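Local coordinates for putative aspartyl-tRNA synthetase (Leishmania major, PDB 6OD8), which probably catalyses the ATP-dependent attachment of L-aspartate to tRNA(Asp), as a dimeric class II aminoacyl-tRNA synthetase of the aspartate type, at residues Glu310-Asp315 with Ile528-Val533; Thr180-Leu185 with Arg208-Arg213; Gln229-Phe234 with Phe291-Val296; Arg456-Met461 with Asp493-Arg498. All blocks are in the same frame, centred on the assembly; numbering follows the deposited sequence.

Contact 1 of 4, residues Glu310-Asp315 with Ile528-Val533; sequences EFVGLD and IGLERV. With EDO (1,2-ethanediol), chain D.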
# COMPACT_ATOMS: atom_id res chain seq x y z
N GLU A 310 -16.88 2.83 1.55
CA GLU A 310 -15.56 2.69 0.99
C GLU A 310 -14.63 2.43 2.15
O GLU A 310 -14.68 3.16 3.15
CB GLU A 310 -15.13 3.96 0.23
CG GLU A 310 -13.65 3.89 -0.16
CD GLU A 310 -13.18 5.04 -1.07
OE1 GLU A 310 -13.99 5.93 -1.41
OE2 GLU A 310 -11.99 5.03 -1.44
N PHE A 311 -13.77 1.42 2.03
CA PHE A 311 -12.74 1.27 3.05
C PHE A 311 -11.50 0.67 2.39
O PHE A 311 -11.30 0.78 1.17
CB PHE A 311 -13.28 0.49 4.27
CG PHE A 311 -13.84 -0.86 3.95
CD1 PHE A 311 -13.13 -2.01 4.29
CD2 PHE A 311 -15.09 -0.99 3.36
CE1 PHE A 311 -13.66 -3.28 4.04
CE2 PHE A 311 -15.63 -2.25 3.09
CZ PHE A 311 -14.91 -3.40 3.43
N VAL A 312 -10.62 0.10 3.20
CA VAL A 312 -9.32 -0.37 2.74
C VAL A 312 -9.20 -1.84 3.07
O VAL A 312 -9.39 -2.24 4.24
CB VAL A 312 -8.15 0.41 3.37
CG1 VAL A 312 -6.82 -0.23 2.94
CG2 VAL A 312 -8.22 1.92 3.02
N GLY A 313 -8.90 -2.64 2.06
CA GLY A 313 -8.72 -4.07 2.23
C GLY A 313 -7.25 -4.45 2.23
O GLY A 313 -6.46 -3.96 1.42
N LEU A 314 -6.89 -5.34 3.16
CA LEU A 314 -5.58 -5.96 3.23
C LEU A 314 -5.80 -7.40 2.77
O LEU A 314 -6.44 -8.18 3.47
CB LEU A 314 -5.04 -5.90 4.66
CG LEU A 314 -5.17 -4.59 5.43
CD1 LEU A 314 -4.65 -4.72 6.87
CD2 LEU A 314 -4.33 -3.48 4.71
N ASP A 315 -5.33 -7.73 1.56
CA ASP A 315 -5.73 -8.97 0.92
C ASP A 315 -4.50 -9.83 0.67
O ASP A 315 -3.42 -9.31 0.38
CB ASP A 315 -6.47 -8.70 -0.40
CG ASP A 315 -7.94 -8.56 -0.21
OD1 ASP A 315 -8.41 -7.40 -0.01
OD2 ASP A 315 -8.63 -9.61 -0.24
N ILE A 528 -8.77 -8.70 5.01
CA ILE A 528 -8.94 -8.03 6.31
C ILE A 528 -9.31 -6.58 6.06
O ILE A 528 -8.62 -5.90 5.30
CB ILE A 528 -7.64 -8.06 7.16
CG1 ILE A 528 -7.02 -9.44 7.25
CG2 ILE A 528 -7.87 -7.43 8.54
CD1 ILE A 528 -5.52 -9.38 7.62
N GLY A 529 -10.37 -6.09 6.72
CA GLY A 529 -10.66 -4.65 6.69
C GLY A 529 -9.74 -3.83 7.58
O GLY A 529 -9.64 -4.09 8.79
N LEU A 530 -9.06 -2.83 7.02
CA LEU A 530 -8.05 -2.11 7.79
C LEU A 530 -8.69 -1.28 8.91
O LEU A 530 -8.27 -1.37 10.07
CB LEU A 530 -7.24 -1.20 6.86
CG LEU A 530 -6.36 -0.15 7.58
CD1 LEU A 530 -5.26 -0.84 8.33
CD2 LEU A 530 -5.79 0.85 6.55
N GLU A 531 -9.67 -0.45 8.57
CA GLU A 531 -10.37 0.35 9.57
C GLU A 531 -11.01 -0.54 10.63
O GLU A 531 -10.98 -0.21 11.82
CB GLU A 531 -11.42 1.23 8.89
CG GLU A 531 -10.83 2.16 7.82
CD GLU A 531 -10.78 1.53 6.42
OE1 GLU A 531 -10.84 0.28 6.28
OE2 GLU A 531 -10.71 2.31 5.46
N ARG A 532 -11.60 -1.67 10.22
CA ARG A 532 -12.25 -2.54 11.21
C ARG A 532 -11.23 -3.19 12.14
O ARG A 532 -11.48 -3.35 13.33
CB ARG A 532 -13.10 -3.62 10.52
CG ARG A 532 -14.45 -3.13 10.05
CD ARG A 532 -15.41 -2.97 11.22
NE ARG A 532 -16.06 -4.24 11.57
CZ ARG A 532 -16.69 -4.47 12.72
NH1 ARG A 532 -16.75 -3.53 13.66
NH2 ARG A 532 -17.25 -5.65 12.94
N VAL A 533 -10.07 -3.58 11.63
CA VAL A 533 -9.10 -4.17 12.54
C VAL A 533 -8.61 -3.13 13.55
O VAL A 533 -8.48 -3.44 14.73
CB VAL A 533 -7.97 -4.87 11.76
CG1 VAL A 533 -6.88 -3.93 11.30
CG2 VAL A 533 -7.38 -6.00 12.61
C1 EDO D . -11.02 -7.43 2.86
O1 EDO D . -12.39 -7.82 2.97
C2 EDO D . -10.93 -6.51 1.68
O2 EDO D . -11.04 -7.26 0.47

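Contact 2 of 4, residues Thr180-Leu185 with Arg208-Arg213; sequences TLPFTL and RWMDLR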
# COMPACT_ATOMS: atom_id res chain seq x y z
N THR A 180 -13.16 31.94 15.30
CA THR A 180 -14.35 31.10 15.41
C THR A 180 -13.99 29.68 14.95
O THR A 180 -13.73 29.46 13.76
CB THR A 180 -15.49 31.66 14.57
OG1 THR A 180 -15.65 33.05 14.89
CG2 THR A 180 -16.77 30.91 14.86
N LEU A 181 -13.93 28.76 15.89
CA LEU A 181 -13.60 27.36 15.61
C LEU A 181 -14.88 26.55 15.46
O LEU A 181 -15.90 26.88 16.06
CB LEU A 181 -12.75 26.77 16.75
CG LEU A 181 -11.38 27.40 16.98
CD1 LEU A 181 -10.70 26.77 18.16
CD2 LEU A 181 -10.52 27.25 15.74
N PRO A 182 -14.87 25.49 14.64
CA PRO A 182 -16.08 24.64 14.57
C PRO A 182 -16.39 23.96 15.89
O PRO A 182 -17.55 23.62 16.14
CB PRO A 182 -15.71 23.62 13.47
CG PRO A 182 -14.22 23.59 13.46
CD PRO A 182 -13.77 24.99 13.80
N PHE A 183 -15.37 23.73 16.71
CA PHE A 183 -15.45 23.17 18.05
C PHE A 183 -14.06 23.32 18.63
O PHE A 183 -13.10 23.50 17.88
CB PHE A 183 -15.90 21.70 18.05
CG PHE A 183 -15.14 20.83 17.06
CD1 PHE A 183 -15.70 20.51 15.83
CD2 PHE A 183 -13.89 20.33 17.37
CE1 PHE A 183 -15.01 19.72 14.92
CE2 PHE A 183 -13.18 19.53 16.46
CZ PHE A 183 -13.75 19.23 15.24
N THR A 184 -13.95 23.23 19.96
CA THR A 184 -12.64 23.35 20.59
C THR A 184 -11.97 21.98 20.70
O THR A 184 -12.63 20.93 20.73
CB THR A 184 -12.74 23.96 21.99
OG1 THR A 184 -13.48 23.06 22.84
CG2 THR A 184 -13.45 25.30 21.94
N LEU A 185 -10.64 22.01 20.78
CA LEU A 185 -9.88 20.78 21.00
C LEU A 185 -10.25 20.16 22.33
O LEU A 185 -10.40 18.93 22.45
CB LEU A 185 -8.38 21.07 20.93
CG LEU A 185 -7.79 21.20 19.54
CD1 LEU A 185 -6.29 21.02 19.62
CD2 LEU A 185 -8.41 20.20 18.56
N ARG A 208 -12.80 17.52 9.81
CA ARG A 208 -11.89 16.47 10.24
C ARG A 208 -10.49 16.99 10.50
O ARG A 208 -9.78 16.44 11.36
CB ARG A 208 -11.87 15.36 9.18
CG ARG A 208 -10.94 14.23 9.50
CD ARG A 208 -11.34 13.55 10.79
NE ARG A 208 -11.57 12.13 10.57
CZ ARG A 208 -11.84 11.25 11.52
NH1 ARG A 208 -11.90 11.65 12.78
NH2 ARG A 208 -12.04 9.97 11.22
N TRP A 209 -10.07 18.05 9.80
CA TRP A 209 -8.74 18.62 10.01
C TRP A 209 -8.59 19.16 11.42
O TRP A 209 -7.48 19.16 11.97
CB TRP A 209 -8.45 19.72 8.98
CG TRP A 209 -9.58 20.70 8.81
CD1 TRP A 209 -9.75 21.90 9.46
CD2 TRP A 209 -10.70 20.55 7.93
NE1 TRP A 209 -10.91 22.50 9.03
CE2 TRP A 209 -11.51 21.69 8.10
CE3 TRP A 209 -11.10 19.55 7.03
CZ2 TRP A 209 -12.71 21.87 7.39
CZ3 TRP A 209 -12.29 19.73 6.33
CH2 TRP A 209 -13.08 20.88 6.51
N MET A 210 -9.68 19.64 12.02
CA MET A 210 -9.61 20.04 13.42
C MET A 210 -9.56 18.82 14.33
O MET A 210 -8.75 18.75 15.27
CB MET A 210 -10.82 20.93 13.76
CG MET A 210 -10.82 21.50 15.14
SD MET A 210 -9.53 22.77 15.34
CE MET A 210 -9.76 23.14 17.08
N ASP A 211 -10.45 17.86 14.09
CA ASP A 211 -10.53 16.65 14.92
C ASP A 211 -9.20 15.91 14.97
O ASP A 211 -8.81 15.38 16.01
CB ASP A 211 -11.61 15.71 14.40
CG ASP A 211 -11.56 14.36 15.12
OD1 ASP A 211 -12.01 14.29 16.28
OD2 ASP A 211 -11.00 13.40 14.57
N LEU A 212 -8.50 15.83 13.83
CA LEU A 212 -7.28 15.04 13.79
C LEU A 212 -6.22 15.59 14.73
O LEU A 212 -5.27 14.87 15.05
CB LEU A 212 -6.72 14.97 12.36
CG LEU A 212 -7.51 14.14 11.33
CD1 LEU A 212 -7.01 14.40 9.89
CD2 LEU A 212 -7.44 12.64 11.66
N ARG A 213 -6.33 16.85 15.16
CA ARG A 213 -5.35 17.45 16.04
C ARG A 213 -5.44 16.93 17.47
O ARG A 213 -4.51 17.18 18.25
CB ARG A 213 -5.50 18.98 16.03
CG ARG A 213 -5.42 19.58 14.63
CD ARG A 213 -5.76 21.09 14.62
NE ARG A 213 -6.01 21.51 13.24
CZ ARG A 213 -6.24 22.76 12.86
NH1 ARG A 213 -6.25 23.76 13.74
NH2 ARG A 213 -6.45 23.00 11.57

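Contact 3 of 4, residues Gln229-Phe234 with Phe291-Val296; sequences QYFRQF and FEVGPV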
# COMPACT_ATOMS: atom_id res chain seq x y z
N GLN A 229 1.96 -1.03 7.81
CA GLN A 229 3.39 -1.30 7.80
C GLN A 229 3.72 -2.73 8.20
O GLN A 229 4.52 -3.42 7.53
CB GLN A 229 4.08 -0.32 8.74
CG GLN A 229 5.55 -0.56 8.88
CD GLN A 229 6.18 0.42 9.85
OE1 GLN A 229 5.60 1.46 10.17
NE2 GLN A 229 7.37 0.09 10.33
N TYR A 230 3.16 -3.20 9.32
CA TYR A 230 3.50 -4.54 9.80
C TYR A 230 2.84 -5.63 8.97
O TYR A 230 3.43 -6.69 8.76
CB TYR A 230 3.13 -4.67 11.29
CG TYR A 230 3.86 -3.66 12.14
CD1 TYR A 230 5.21 -3.36 11.90
CD2 TYR A 230 3.21 -3.00 13.20
CE1 TYR A 230 5.88 -2.42 12.67
CE2 TYR A 230 3.90 -2.08 13.99
CZ TYR A 230 5.23 -1.80 13.71
OH TYR A 230 5.91 -0.88 14.47
N PHE A 231 1.63 -5.37 8.47
CA PHE A 231 1.03 -6.29 7.48
C PHE A 231 1.98 -6.54 6.31
O PHE A 231 2.29 -7.69 5.98
CB PHE A 231 -0.30 -5.70 6.99
CG PHE A 231 -0.96 -6.47 5.85
CD1 PHE A 231 -1.77 -7.57 6.13
CD2 PHE A 231 -0.79 -6.08 4.52
CE1 PHE A 231 -2.40 -8.29 5.09
CE2 PHE A 231 -1.40 -6.79 3.47
CZ PHE A 231 -2.23 -7.92 3.77
N ARG A 232 2.44 -5.46 5.66
CA ARG A 232 3.30 -5.63 4.49
C ARG A 232 4.65 -6.23 4.87
O ARG A 232 5.19 -7.08 4.15
CB ARG A 232 3.51 -4.29 3.79
CG ARG A 232 2.29 -3.71 3.11
CD ARG A 232 2.72 -2.50 2.27
NE ARG A 232 3.51 -1.58 3.08
CZ ARG A 232 3.00 -0.63 3.86
NH1 ARG A 232 1.68 -0.46 3.91
NH2 ARG A 232 3.80 0.17 4.56
N GLN A 233 5.23 -5.81 5.99
CA GLN A 233 6.57 -6.31 6.30
C GLN A 233 6.57 -7.80 6.58
O GLN A 233 7.49 -8.51 6.17
CB GLN A 233 7.20 -5.55 7.47
CG GLN A 233 8.69 -5.84 7.57
CD GLN A 233 9.44 -5.57 6.25
OE1 GLN A 233 9.38 -4.47 5.70
NE2 GLN A 233 10.13 -6.59 5.74
N PHE A 234 5.58 -8.28 7.33
CA PHE A 234 5.48 -9.73 7.54
C PHE A 234 5.47 -10.47 6.22
O PHE A 234 6.18 -11.47 6.04
CB PHE A 234 4.23 -10.08 8.34
CG PHE A 234 4.04 -11.58 8.51
CD1 PHE A 234 4.69 -12.25 9.55
CD2 PHE A 234 3.25 -12.31 7.63
CE1 PHE A 234 4.54 -13.64 9.71
CE2 PHE A 234 3.10 -13.70 7.78
CZ PHE A 234 3.74 -14.36 8.82
N PHE A 291 0.01 -10.14 -2.07
CA PHE A 291 -0.84 -9.36 -1.21
C PHE A 291 -1.19 -8.06 -1.91
O PHE A 291 -0.51 -7.62 -2.84
CB PHE A 291 -0.19 -9.08 0.15
CG PHE A 291 0.98 -8.09 0.09
CD1 PHE A 291 0.76 -6.71 0.09
CD2 PHE A 291 2.29 -8.56 0.05
CE1 PHE A 291 1.84 -5.79 0.04
CE2 PHE A 291 3.38 -7.65 -0.00
CZ PHE A 291 3.14 -6.28 -0.00
N GLU A 292 -2.27 -7.44 -1.45
CA GLU A 292 -2.68 -6.15 -1.98
C GLU A 292 -3.23 -5.30 -0.85
O GLU A 292 -3.91 -5.79 0.05
CB GLU A 292 -3.74 -6.31 -3.10
CG GLU A 292 -4.22 -4.97 -3.67
CD GLU A 292 -4.79 -5.06 -5.08
OE1 GLU A 292 -5.08 -6.17 -5.59
OE2 GLU A 292 -4.97 -3.99 -5.69
N VAL A 293 -2.94 -4.01 -0.90
CA VAL A 293 -3.49 -3.04 0.05
C VAL A 293 -4.15 -1.97 -0.79
O VAL A 293 -3.48 -1.30 -1.57
CB VAL A 293 -2.41 -2.43 0.95
CG1 VAL A 293 -3.04 -1.38 1.92
CG2 VAL A 293 -1.66 -3.49 1.73
N GLY A 294 -5.47 -1.85 -0.70
CA GLY A 294 -6.14 -0.87 -1.52
C GLY A 294 -7.60 -0.72 -1.19
O GLY A 294 -8.15 -1.45 -0.35
N PRO A 295 -8.26 0.22 -1.86
CA PRO A 295 -9.67 0.49 -1.56
C PRO A 295 -10.57 -0.66 -1.97
O PRO A 295 -10.33 -1.35 -2.96
CB PRO A 295 -10.00 1.74 -2.38
CG PRO A 295 -8.79 2.08 -3.18
CD PRO A 295 -7.66 1.18 -2.81
N VAL A 296 -11.64 -0.81 -1.19
CA VAL A 296 -12.71 -1.76 -1.47
C VAL A 296 -14.01 -1.00 -1.26
O VAL A 296 -14.06 0.02 -0.57
CB VAL A 296 -12.62 -3.01 -0.58
CG1 VAL A 296 -11.36 -3.79 -0.93
CG2 VAL A 296 -12.58 -2.63 0.86

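Contact 4 of 4, residues Arg456-Met461 with Asp493-Arg498; sequences RPFYTM and DLLLAR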
# COMPACT_ATOMS: atom_id res chain seq x y z
N ARG A 456 -21.07 -19.64 2.45
CA ARG A 456 -19.83 -19.29 1.79
C ARG A 456 -20.03 -19.04 0.30
O ARG A 456 -20.95 -19.61 -0.31
CB ARG A 456 -18.77 -20.39 1.98
CG ARG A 456 -18.37 -20.59 3.43
CD ARG A 456 -18.12 -19.26 4.15
NE ARG A 456 -16.83 -19.29 4.81
CZ ARG A 456 -16.46 -18.50 5.81
NH1 ARG A 456 -17.30 -17.61 6.32
NH2 ARG A 456 -15.24 -18.62 6.32
N PRO A 457 -19.17 -18.23 -0.31
CA PRO A 457 -19.29 -17.91 -1.74
C PRO A 457 -19.05 -19.13 -2.63
O PRO A 457 -18.52 -20.15 -2.22
CB PRO A 457 -18.17 -16.87 -1.96
CG PRO A 457 -17.88 -16.33 -0.65
CD PRO A 457 -18.12 -17.42 0.34
N PHE A 458 -19.41 -18.95 -3.91
CA PHE A 458 -19.37 -20.05 -4.88
C PHE A 458 -17.95 -20.57 -5.11
O PHE A 458 -17.77 -21.72 -5.50
CB PHE A 458 -20.00 -19.60 -6.22
CG PHE A 458 -19.20 -18.56 -6.96
CD1 PHE A 458 -18.34 -18.93 -7.98
CD2 PHE A 458 -19.30 -17.21 -6.61
CE1 PHE A 458 -17.58 -17.98 -8.64
CE2 PHE A 458 -18.54 -16.24 -7.28
CZ PHE A 458 -17.68 -16.63 -8.29
N TYR A 459 -16.93 -19.73 -4.91
CA TYR A 459 -15.54 -20.14 -5.14
C TYR A 459 -14.90 -20.87 -3.95
O TYR A 459 -13.71 -21.19 -4.01
CB TYR A 459 -14.67 -18.93 -5.52
CG TYR A 459 -14.84 -17.70 -4.65
CD1 TYR A 459 -14.23 -17.61 -3.40
CD2 TYR A 459 -15.61 -16.62 -5.08
CE1 TYR A 459 -14.39 -16.50 -2.61
CE2 TYR A 459 -15.76 -15.48 -4.29
CZ TYR A 459 -15.16 -15.44 -3.06
OH TYR A 459 -15.31 -14.35 -2.24
N THR A 460 -15.65 -21.15 -2.88
CA THR A 460 -15.09 -21.83 -1.71
C THR A 460 -15.10 -23.35 -1.91
O THR A 460 -16.14 -23.93 -2.22
CB THR A 460 -15.91 -21.48 -0.48
OG1 THR A 460 -15.98 -20.05 -0.37
CG2 THR A 460 -15.25 -22.06 0.78
N MET A 461 -13.94 -23.99 -1.70
CA MET A 461 -13.84 -25.45 -1.82
C MET A 461 -14.61 -26.14 -0.70
O MET A 461 -14.43 -25.81 0.47
CB MET A 461 -12.37 -25.89 -1.80
CG MET A 461 -12.16 -27.41 -2.02
SD MET A 461 -12.39 -27.91 -3.72
CE MET A 461 -10.79 -27.40 -4.42
N ASP A 493 -14.56 -26.79 -13.80
CA ASP A 493 -15.87 -27.43 -13.89
C ASP A 493 -16.56 -27.48 -12.54
O ASP A 493 -17.77 -27.21 -12.45
CB ASP A 493 -15.73 -28.83 -14.50
CG ASP A 493 -15.24 -28.77 -15.94
OD1 ASP A 493 -16.07 -28.56 -16.84
OD2 ASP A 493 -14.01 -28.89 -16.15
N LEU A 494 -15.81 -27.80 -11.47
CA LEU A 494 -16.43 -27.79 -10.15
C LEU A 494 -16.80 -26.38 -9.72
O LEU A 494 -17.77 -26.19 -8.97
CB LEU A 494 -15.51 -28.44 -9.13
CG LEU A 494 -15.56 -29.96 -9.10
CD1 LEU A 494 -14.58 -30.49 -8.07
CD2 LEU A 494 -16.98 -30.44 -8.79
N LEU A 495 -16.03 -25.38 -10.17
CA LEU A 495 -16.35 -24.00 -9.85
C LEU A 495 -17.67 -23.58 -10.51
O LEU A 495 -18.50 -22.92 -9.87
CB LEU A 495 -15.19 -23.10 -10.29
CG LEU A 495 -15.30 -21.59 -10.14
CD1 LEU A 495 -15.33 -21.19 -8.68
CD2 LEU A 495 -14.13 -20.93 -10.85
N LEU A 496 -17.90 -23.98 -11.76
CA LEU A 496 -19.20 -23.71 -12.37
C LEU A 496 -20.32 -24.50 -11.68
O LEU A 496 -21.42 -23.98 -11.48
CB LEU A 496 -19.15 -24.04 -13.87
CG LEU A 496 -18.32 -23.10 -14.76
CD1 LEU A 496 -18.11 -23.72 -16.13
CD2 LEU A 496 -18.98 -21.73 -14.89
N ALA A 497 -20.03 -25.74 -11.28
CA ALA A 497 -21.03 -26.56 -10.61
C ALA A 497 -21.46 -25.96 -9.27
O ALA A 497 -22.65 -25.97 -8.93
CB ALA A 497 -20.51 -27.98 -10.43
N ARG A 498 -20.50 -25.44 -8.48
CA ARG A 498 -20.90 -24.85 -7.21
C ARG A 498 -21.68 -23.56 -7.43
O ARG A 498 -22.68 -23.31 -6.74
CB ARG A 498 -19.69 -24.64 -6.29
CG ARG A 498 -20.08 -24.10 -4.88
CD ARG A 498 -18.93 -24.07 -3.85
NE ARG A 498 -19.22 -23.11 -2.78
CZ ARG A 498 -20.04 -23.37 -1.76
NH1 ARG A 498 -20.62 -24.56 -1.65
NH2 ARG A 498 -20.27 -22.45 -0.84

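Contact 1 of 4, residues Glu310-Asp315 with Ile528-Val533
Leu-314 and Ile-528 form an antiparallel hydrogen-bonded pair, with Leu-314 N to Ile-528 O at 2.8 Å and the return bond from Ile-528 N to Leu-314 O also 2.8 Å but more bent (138° at the hydrogen). Gly-313 and Gly-529 follow as the non-hydrogen-bonded pair, after which a helix starts with Gly-529 at its N-cap. The pairing outlasts the strand: Leu-530 N, already helical, gives an almost straight bond of 2.9 Å to Val-312 O. This passage from strand 523-529 of the central, mostly antiparallel sheet into helix 530-538 belongs to motif 3 of class II synthetases, whose arginine, here in the sequence GLER, probably binds ATP as in relatives. Glu-531 folds back from the helix, turned about its CB-CG bond (chi2 89°), so that OE1 accepts from Val-312 N at 3.1 Å through the syn lone pair. The same oxygen lies 3.2 Å from Phe-311 CB and near the plane of that ring, at its edge. Val-312 and Leu-530 run side by side, CG1 to CD2 3.9 Å. An ethanediol, probably from the crystallisation liquor, packs on Gly-313 CA and donates from O2 to Asp-315 OD1 at 2.7 Å; Lys-279 pairs with OD2.

Contact 2 of 4, residues Thr180-Leu185 with Arg208-Arg213
Met-210 reaches out of the short helix 208-211 into a pocket lined by Leu-181, Pro-182, Phe-183 and Leu-185, and no hydrogen bond crosses between the segments. Its CB lies 3.7 Å from Phe-183 CZ, at the outer end of the ring. The next atom, CG, stands anti to the backbone N (chi1 -175°) and presses against Phe-183 CE2 at 3.3 Å, a close approach that comes obliquely to the ring. Pro-182 CG meets the same methylene from another direction, at 4.3 Å. Rotation about CB-CG (chi2 70°) turns SD aside, and the chain then runs on to the methyl group. CE meets three groups: Leu-185 CD2 lies 3.6 Å away, Leu-181 CD1 3.9 Å, and the carbonyl oxygen Phe-183 O 3.5 Å. That oxygen is buried here and has no polar partner in the model. Leu-185 CD2 also touches Arg-213 CB at 4.0 Å, widening the apolar patch toward Arg-213. The nearby Asp-211 is held by Arg-208 and Arg-204, while Arg-213 pairs with Glu-140. The contact joins the loop between the last OB-fold strand, 170-173, and helix 185-189 to the short helix that precedes helix 215-237 of the catalytic domain, and Leu-518 of the second subunit packs on Leu-181 and Pro-182.

Contact 3 of 4, residues Gln229-Phe234 with Phe291-Val296
Phe-231 and Arg-232 of the helix meet Phe-291 and Val-293 of the strand; the axes of segments 229-234 and 291-296 approach to 9.9 Å and run nearly antiparallel (161°). The first kind of contact is apolar. Phe-231 CE2 lies 3.7 Å from Val-293 CG2 and 4.0 Å from Phe-291 CD1, so one corner of the ring touches both strand side chains. The first torsion accounts for this: the Phe-231 ring is swung anti to the backbone N (chi1 174°), which carries it off the helix surface to the strand, where it overlaps two side chains that come the other way. Both rings are met obliquely. Phe-291 and Val-293, two residues apart in an extended strand, both point at the helix, while Glu-292 between them points away.

The second kind involves the aliphatic part of a charged side chain. Arg-232 CG rests 3.7 Å from Phe-291 CE1, and CD is 4.1 Å from the same CE1. The chain turns about CG-CD, and in the conformer described its charge is answered by Glu-242 of the second subunit.

No hydrogen bond links the two segments. Helix 215-237 and the strand after it correspond to class II motif 1, at the dimer interface, and strands 289-297 and 310-319 to motif 2. Strand 289-297 lies in the central mixed sheet between 241-242 and 310-319, and helix 215-237 runs along it. Phe-231 also reaches Leu-314 and Val-316 on strand 310-319, while His-244 of the second subunit packs on Val-293.

Contact 4 of 4, residues Arg456-Met461 with Asp493-Arg498
Arg-498 reaches from its helix to the loop 456-461 and grips the carbonyl oxygen of Pro-457 with two nitrogens. NE donates to Pro-457 O at 3.1 Å, with an angle at the hydrogen of 154°. NH2 donates to the same Pro-457 O at 3.2 Å. The oxygen lies within 3° of the guanidinium plane, so the two donors meet it side-on. From the acceptor's side the fit is less regular: NE is tilted from the carbonyl plane and NH2 stands well above it. NH2 also makes a weak bond to Arg-456 O at 3.0 Å.

Pro-457 O has a third donor, Thr-460 N at 3.1 Å. That is the closing bond of a type I beta turn from Pro-457 to Thr-460, and the arginine therefore holds the turn by the very carbonyl that closes it. In the chain the turn comes after strand 445-449 and before strand 472-477 of the class II catalytic domain, and helix 492-501 flanks it. The remaining nitrogen, NH1, pairs with Glu-462 and Ser-453. Arg-498 comes this far because its chain is extended from CG to NE, with CG anti to the backbone N (chi1 -176°); on the way CD passes 3.1 Å from Phe-458 O.

Arg-456 has its own partners in Asp-474 and Ser-472. Beside the polar contact, Leu-495 CD1 touches Phe-458 CD1 at 3.8 Å and Tyr-459 CA at 3.7 Å, and Tyr-512 of helix 510-514 packs against all three side chains.

In the fold
Contacts 1 and 3 are buried and share the central sheet: strands 289-297 and 310-319 are neighbours, bonded through Gly-313 N to Gly-294 O, and Leu-314 packs on Phe-231, with the centres about 9 Å apart. Contacts 2 and 4 are partly buried and lie on opposite sides of the chain's centre, their own centres about 50 Å apart. Chemistry varies with place. Strand pairing and a carboxylate bond dominate contact 1, whereas contact 3, between helix and sheet, is apolar without hydrogen bonds. Contact 2 is likewise apolar, but joins a loop to a short helix; contact 4 relies on arginine bonds to loop carbonyls. All four touch the second subunit.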